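Local coordinates for protein metalloregulator ScaR (Streptococcus gordonii, PDB 3HRS) that represses transcription in response to manganese, probably by binding DNA as a homodimer of the DtxR/MntR family, at residues L8-E13 against Q28-S33. Sequence-based numbering, arbitrary orientation.
Sequences LKCLYE and QLMQVS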
loop_
_atom_site.group_PDB
_atom_site.type_symbol
_atom_site.label_atom_id
_atom_site.label_comp_id
_atom_site.label_asym_id
_atom_site.label_seq_id
_atom_site.Cartn_x
_atom_site.Cartn_y
_atom_site.Cartn_z
ATOM N N LEU A 8 -7.947 -7.268 -19.379
ATOM C CA LEU A 8 -6.788 -7.251 -20.266
ATOM C C LEU A 8 -5.802 -8.306 -19.842
ATOM O O LEU A 8 -5.189 -8.943 -20.697
ATOM C CB LEU A 8 -6.073 -5.896 -20.274
ATOM C CG LEU A 8 -6.299 -4.966 -21.468
ATOM C CD1 LEU A 8 -5.107 -4.043 -21.574
ATOM C CD2 LEU A 8 -6.490 -5.732 -22.777
ATOM N N LYS A 9 -5.629 -8.486 -18.529
ATOM C CA LYS A 9 -4.727 -9.531 -18.057
ATOM C C LYS A 9 -5.247 -10.848 -18.626
ATOM O O LYS A 9 -4.539 -11.541 -19.360
ATOM C CB LYS A 9 -4.679 -9.586 -16.536
ATOM C CG LYS A 9 -3.347 -10.049 -15.968
ATOM C CD LYS A 9 -3.282 -11.560 -15.774
ATOM C CE LYS A 9 -3.798 -11.971 -14.398
ATOM N NZ LYS A 9 -2.818 -11.781 -13.276
ATOM N N CYS A 10 -6.499 -11.164 -18.302
ATOM C CA CYS A 10 -7.156 -12.363 -18.801
ATOM C C CYS A 10 -6.929 -12.559 -20.311
ATOM O O CYS A 10 -6.218 -13.462 -20.735
ATOM C CB CYS A 10 -8.650 -12.308 -18.470
ATOM S SG CYS A 10 -9.667 -13.509 -19.362
ATOM N N LEU A 11 -7.527 -11.699 -21.112
ATOM C CA LEU A 11 -7.355 -11.739 -22.551
ATOM C C LEU A 11 -5.910 -11.934 -22.951
ATOM O O LEU A 11 -5.615 -12.573 -23.959
ATOM C CB LEU A 11 -7.847 -10.425 -23.148
ATOM C CG LEU A 11 -9.351 -10.330 -23.000
ATOM C CD1 LEU A 11 -9.773 -8.887 -23.033
ATOM C CD2 LEU A 11 -9.966 -11.121 -24.126
ATOM N N TYR A 12 -5.011 -11.334 -22.185
ATOM C CA TYR A 12 -3.611 -11.355 -22.543
ATOM C C TYR A 12 -3.104 -12.772 -22.443
ATOM O O TYR A 12 -2.553 -13.299 -23.405
ATOM C CB TYR A 12 -2.805 -10.464 -21.619
ATOM C CG TYR A 12 -1.326 -10.609 -21.827
ATOM C CD1 TYR A 12 -0.527 -11.301 -20.903
ATOM C CD2 TYR A 12 -0.724 -10.077 -22.960
ATOM C CE1 TYR A 12 0.833 -11.436 -21.104
ATOM C CE2 TYR A 12 0.632 -10.213 -23.172
ATOM C CZ TYR A 12 1.410 -10.888 -22.246
ATOM O OH TYR A 12 2.760 -11.007 -22.490
ATOM N N GLU A 13 -3.298 -13.386 -21.278
ATOM C CA GLU A 13 -2.907 -14.773 -21.076
ATOM C C GLU A 13 -3.778 -15.719 -21.893
ATOM O O GLU A 13 -3.342 -16.812 -22.263
ATOM C CB GLU A 13 -2.898 -15.164 -19.585
ATOM C CG GLU A 13 -4.093 -14.718 -18.764
ATOM C CD GLU A 13 -3.780 -14.687 -17.264
ATOM O OE1 GLU A 13 -2.577 -14.703 -16.910
ATOM O OE2 GLU A 13 -4.728 -14.647 -16.442
ATOM N N GLN A 28 -16.317 -17.189 -18.971
ATOM C CA GLN A 28 -15.903 -18.298 -18.129
ATOM C C GLN A 28 -14.763 -17.910 -17.197
ATOM O O GLN A 28 -14.854 -18.087 -15.980
ATOM C CB GLN A 28 -15.456 -19.476 -18.986
ATOM C CG GLN A 28 -16.567 -20.430 -19.369
ATOM C CD GLN A 28 -16.050 -21.620 -20.149
ATOM O OE1 GLN A 28 -14.905 -21.627 -20.612
ATOM N NE2 GLN A 28 -16.892 -22.637 -20.297
ATOM N N LEU A 29 -13.685 -17.391 -17.773
ATOM C CA LEU A 29 -12.494 -17.069 -17.001
ATOM C C LEU A 29 -12.776 -15.976 -15.980
ATOM O O LEU A 29 -12.224 -15.992 -14.880
ATOM C CB LEU A 29 -11.346 -16.633 -17.916
ATOM C CG LEU A 29 -10.420 -17.681 -18.542
ATOM C CD1 LEU A 29 -11.175 -18.602 -19.492
ATOM C CD2 LEU A 29 -9.258 -16.990 -19.260
ATOM N N MET A 30 -13.637 -15.034 -16.350
ATOM C CA MET A 30 -13.893 -13.859 -15.524
ATOM C C MET A 30 -15.037 -14.085 -14.542
ATOM O O MET A 30 -15.215 -13.315 -13.594
ATOM C CB MET A 30 -14.219 -12.663 -16.418
ATOM C CG MET A 30 -13.136 -12.322 -17.427
ATOM S SD MET A 30 -11.641 -11.796 -16.591
ATOM C CE MET A 30 -12.311 -10.509 -15.546
ATOM N N GLN A 31 -15.805 -15.145 -14.778
ATOM C CA GLN A 31 -17.017 -15.428 -14.009
ATOM C C GLN A 31 -17.952 -14.222 -14.028
ATOM O O GLN A 31 -18.270 -13.659 -12.979
ATOM C CB GLN A 31 -16.678 -15.810 -12.568
ATOM C CG GLN A 31 -17.666 -16.780 -11.935
ATOM C CD GLN A 31 -17.339 -18.238 -12.239
ATOM O OE1 GLN A 31 -16.300 -18.546 -12.828
ATOM N NE2 GLN A 31 -18.227 -19.143 -11.833
ATOM N N VAL A 32 -18.377 -13.824 -15.225
ATOM C CA VAL A 32 -19.300 -12.699 -15.365
ATOM C C VAL A 32 -20.465 -12.948 -16.327
ATOM O O VAL A 32 -20.503 -13.943 -17.056
ATOM C CB VAL A 32 -18.581 -11.377 -15.769
ATOM C CG1 VAL A 32 -17.858 -10.762 -14.577
ATOM C CG2 VAL A 32 -17.627 -11.612 -16.922
ATOM N N SER A 33 -21.411 -12.015 -16.297
ATOM C CA SER A 33 -22.597 -12.019 -17.144
ATOM C C SER A 33 -22.220 -11.650 -18.576
ATOM O O SER A 33 -21.578 -10.627 -18.797
ATOM C CB SER A 33 -23.609 -11.013 -16.574
ATOM O OG SER A 33 -24.399 -10.407 -17.583
#
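Cys10 meets Leu29 and Met30 without any flat group between them: neither a ring nor an amide offers a face or an edge across this contact, and two sulfurs and aliphatic carbons do the touching. Of the CA atoms in 8-13 and 28-33, which lie on helices 4-13 and 23-30, those of Cys10 and Leu29 are nearest, 7.3 Å apart. With SG anti to the backbone N (chi1 166°), the buried cysteine reaches out from its helix to meet Leu29. The branch end CD2 of Leu29 lies 3.5 Å from Cys10 SG, and Leu29 CB backs it up at 3.8 Å. From a different direction comes Met30, whose chain bends at chi2 and again at chi3, so that its sulfur, rather than its terminal methyl, comes in against the cysteine CB: Met30 SD is 3.6 Å from Cys10 CB. Tyr7, one turn before Cys10, also touches Met30 as well as Val32, while Leu14 packs on Leu29. Just beyond, Gln31 adopts positive phi as the C-prime residue of a Schellman motif, and Ser33 occupies the N-cap position of helix 34-46, a layout consistent with the helix-turn-helix of this DNA-binding domain. The chemistry between the two segments is thus van der Waals contact, soft, polarisable thiol and thioether against aliphatic carbon, with no hydrogen bond, and nothing directional fixes the thiol across the interface.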